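Local coordinates for protein acetyltransferase (Sinorhizobium meliloti, PDB 4JXQ) that probably transfers an acetyl or other acyl group from a coenzyme A thioester to an acceptor, as a member of the GNAT family that binds acetyl-CoA, at residues Val85-Tyr90 with Ala103-Leu108. Sequence-based numbering, arbitrary orientation. Where two conformers were deposited one is given.
Sequences VEDSIY and ALLSEL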
ATOM      1  N   VAL A  85       7.447  -5.313  -7.083  1.00  8.25           N
ATOM      2  CA  VAL A  85       6.487  -6.363  -6.769  1.00  8.74           C
ATOM      3  C   VAL A  85       6.468  -6.612  -5.264  1.00  8.43           C
ATOM      4  O   VAL A  85       7.449  -6.357  -4.564  1.00  9.41           O
ATOM      5  CB  VAL A  85       6.772  -7.664  -7.522  1.00 10.13           C
ATOM      6  CG1 VAL A  85       6.265  -7.593  -8.939  1.00 11.38           C
ATOM      7  CG2 VAL A  85       8.263  -8.035  -7.494  1.00 10.68           C
ATOM      8  N   GLU A  86       5.353  -7.147  -4.816  1.00  8.79           N
ATOM      9  CA  GLU A  86       5.149  -7.554  -3.435  1.00  8.67           C
ATOM     10  C   GLU A  86       4.841  -9.022  -3.402  1.00  8.45           C
ATOM     11  O   GLU A  86       4.031  -9.510  -4.207  1.00  9.36           O
ATOM     12  CB  GLU A  86       3.964  -6.769  -2.851  1.00  9.54           C
ATOM     13  CG  GLU A  86       3.627  -7.175  -1.433  1.00  9.67           C
ATOM     14  CD  GLU A  86       2.542  -6.305  -0.803  1.00 11.31           C
ATOM     15  OE1 GLU A  86       2.253  -5.226  -1.319  1.00 16.03           O
ATOM     16  OE2 GLU A  86       2.054  -6.688   0.268  1.00 12.40           O
ATOM     17  N   ASP A  87       5.434  -9.764  -2.479  1.00  8.47           N
ATOM     18  CA  ASP A  87       5.175 -11.185  -2.381  1.00  9.26           C
ATOM     19  C   ASP A  87       4.101 -11.499  -1.347  1.00  9.32           C
ATOM     20  O   ASP A  87       4.036 -10.839  -0.300  1.00 11.77           O
ATOM     21  CB  ASP A  87       6.423 -12.021  -1.984  1.00 10.66           C
ATOM     22  CG  ASP A  87       6.990 -11.709  -0.633  1.00 13.05           C
ATOM     23  OD1 ASP A  87       7.746 -10.680  -0.535  1.00 14.47           O
ATOM     24  OD2 ASP A  87       6.811 -12.562   0.263  1.00 12.10           O
ATOM     25  N   SER A  88       3.326 -12.536  -1.615  1.00  9.63           N
ATOM     26  CA  SER A  88       2.337 -13.086  -0.733  1.00 10.58           C
ATOM     27  C   SER A  88       2.544 -14.595  -0.698  1.00 10.59           C
ATOM     28  O   SER A  88       2.659 -15.238  -1.729  1.00 11.51           O
ATOM     29  CB  SER A  88       0.919 -12.816  -1.230  1.00 12.80           C
ATOM     30  OG  SER A  88       0.627 -11.444  -1.224  1.00 14.90           O
ATOM     31  N   ILE A  89       2.625 -15.167   0.507  1.00 10.52           N
ATOM     32  CA  ILE A  89       2.864 -16.605   0.709  1.00 11.05           C
ATOM     33  C   ILE A  89       1.956 -17.130   1.776  1.00 10.50           C
ATOM     34  O   ILE A  89       1.889 -16.562   2.868  1.00 11.55           O
ATOM     35  CB  ILE A  89       4.325 -16.829   1.162  1.00 12.05           C
ATOM     36  CG1 ILE A  89       5.310 -16.202   0.242  1.00 15.41           C
ATOM     37  CG2 ILE A  89       4.586 -18.342   1.352  1.00 13.48           C
ATOM     38  CD1 ILE A  89       6.683 -16.215   0.793  1.00 17.85           C
ATOM     39  N   TYR A  90       1.262 -18.235   1.493  1.00 10.53           N
ATOM     40  CA  TYR A  90       0.366 -18.853   2.442  1.00 11.15           C
ATOM     41  C   TYR A  90       0.555 -20.352   2.439  1.00 11.75           C
ATOM     42  O   TYR A  90       0.421 -21.014   1.424  1.00 13.33           O
ATOM     43  CB  TYR A  90      -1.108 -18.545   2.111  1.00 12.06           C
ATOM     44  CG  TYR A  90      -1.393 -17.054   2.294  1.00 11.51           C
ATOM     45  CD1 TYR A  90      -1.759 -16.583   3.508  1.00 13.05           C
ATOM     46  CD2 TYR A  90      -1.297 -16.161   1.259  1.00 12.71           C
ATOM     47  CE1 TYR A  90      -1.953 -15.224   3.713  1.00 15.01           C
ATOM     48  CE2 TYR A  90      -1.475 -14.787   1.467  1.00 13.60           C
ATOM     49  CZ  TYR A  90      -1.804 -14.356   2.711  1.00 15.03           C
ATOM     50  OH  TYR A  90      -1.987 -12.995   2.925  1.00 20.77           O
ATOM     51  N   ALA A 103      11.072 -22.344  -0.487  1.00 12.27           N
ATOM     52  CA  ALA A 103      10.966 -22.700  -1.903  1.00 12.64           C
ATOM     53  C   ALA A 103      10.019 -21.776  -2.657  1.00 11.04           C
ATOM     54  O   ALA A 103      10.339 -21.308  -3.737  1.00 11.74           O
ATOM     55  CB  ALA A 103      10.525 -24.127  -2.042  1.00 12.77           C
ATOM     56  N   LEU A 104       8.856 -21.506  -2.046  1.00 10.60           N
ATOM     57  CA  LEU A 104       7.901 -20.571  -2.722  1.00  9.88           C
ATOM     58  C   LEU A 104       8.492 -19.221  -2.887  1.00  9.79           C
ATOM     59  O   LEU A 104       8.356 -18.619  -3.955  1.00 10.20           O
ATOM     60  CB  LEU A 104       6.640 -20.513  -1.875  1.00 10.27           C
ATOM     61  CG  LEU A 104       5.724 -21.753  -1.950  1.00 11.14           C
ATOM     62  CD1 LEU A 104       4.697 -21.748  -0.870  1.00 11.46           C
ATOM     63  CD2 LEU A 104       5.100 -21.869  -3.364  1.00 11.92           C
ATOM     64  N   LEU A 105       9.141 -18.680  -1.842  1.00  9.69           N
ATOM     65  CA  LEU A 105       9.726 -17.343  -1.969  1.00  9.41           C
ATOM     66  C   LEU A 105      10.871 -17.316  -2.976  1.00 10.07           C
ATOM     67  O   LEU A 105      11.021 -16.398  -3.744  1.00 10.30           O
ATOM     68  CB  LEU A 105      10.149 -16.814  -0.595  1.00  9.96           C
ATOM     69  CG  LEU A 105      10.615 -15.371  -0.540  1.00 10.43           C
ATOM     70  CD1 LEU A 105       9.651 -14.397  -1.198  1.00 11.08           C
ATOM     71  CD2 LEU A 105      10.895 -14.997   0.899  1.00 11.01           C
ATOM     72  N   SER A 106      11.692 -18.404  -2.956  1.00 10.30           N
ATOM     73  CA  SER A 106      12.763 -18.509  -3.959  0.70 11.09           C
ATOM     74  C   SER A 106      12.259 -18.454  -5.449  1.00 10.28           C
ATOM     75  O   SER A 106      12.819 -17.856  -6.326  1.00 11.22           O
ATOM     76  CB  SER A 106      13.564 -19.786  -3.779  0.70 13.37           C
ATOM     77  OG  SER A 106      14.250 -19.897  -2.546  0.70 13.86           O
ATOM     78  N   GLU A 107      11.134 -19.138  -5.613  1.00 10.50           N
ATOM     79  CA  GLU A 107      10.452 -19.141  -6.899  1.00 10.50           C
ATOM     80  C   GLU A 107       9.953 -17.759  -7.270  1.00 10.55           C
ATOM     81  O   GLU A 107      10.153 -17.299  -8.391  1.00 11.22           O
ATOM     82  CB  GLU A 107       9.334 -20.178  -6.874  1.00 11.55           C
ATOM     83  CG  GLU A 107       8.360 -20.202  -8.059  1.00 11.43           C
ATOM     84  CD  GLU A 107       8.875 -20.677  -9.362  1.00 13.27           C
ATOM     85  OE1 GLU A 107      10.077 -20.915  -9.516  1.00 17.16           O
ATOM     86  OE2 GLU A 107       8.102 -20.775 -10.328  1.00 12.75           O
ATOM     87  N   LEU A 108       9.294 -17.056  -6.338  1.00  9.80           N
ATOM     88  CA  LEU A 108       8.873 -15.721  -6.636  1.00  9.48           C
ATOM     89  C   LEU A 108      10.041 -14.833  -6.963  1.00  9.46           C
ATOM     90  O   LEU A 108       9.977 -14.047  -7.910  1.00 10.04           O
ATOM     91  CB  LEU A 108       8.043 -15.128  -5.508  1.00  9.79           C
ATOM     92  CG  LEU A 108       6.725 -15.812  -5.170  1.00 10.31           C
ATOM     93  CD1 LEU A 108       6.042 -14.996  -4.095  1.00 11.26           C
ATOM     94  CD2 LEU A 108       5.799 -16.000  -6.386  1.00 11.21           C
TER
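The carboxylate of D87 has the methyl CD1 of L105 over one face, 3.8 Å from CG. The L105 methyl stands almost straight above CG. I89 CD1 lies 3.7 Å from D87 OD2, more beside the group than over it. OD2 also hydrogen-bonds to H135, so this buried acid has a polar partner despite the leucine above it. D87 CB meets L108 CD1 at 3.7 Å, and that methyl lies on the same side of the carboxylate plane as the L105 methyl. I89 reaches the helix with two branches. Its CD1 touches L105 CB at 3.8 Å, with the two side chains crossing at about a right angle. Its CG2 meets L104 CD1 at 4.1 Å. A70 on strand 66-74 touches I89, L104 and L108. Y90 points away from the helix and packs on helix 14-27 across the sheet. Strand 84-91 and helix 100-115 run nearly antiparallel here, at 155°, with axes 9.3 Å apart. They begin a beta-alpha-beta unit completed by strand 119-125. I89 is an acetyl-CoA-binding residue, and L104 lies near two more, L91 and G101. This strand-and-helix pairing is characteristic of the acetyl-CoA site of the GNAT fold.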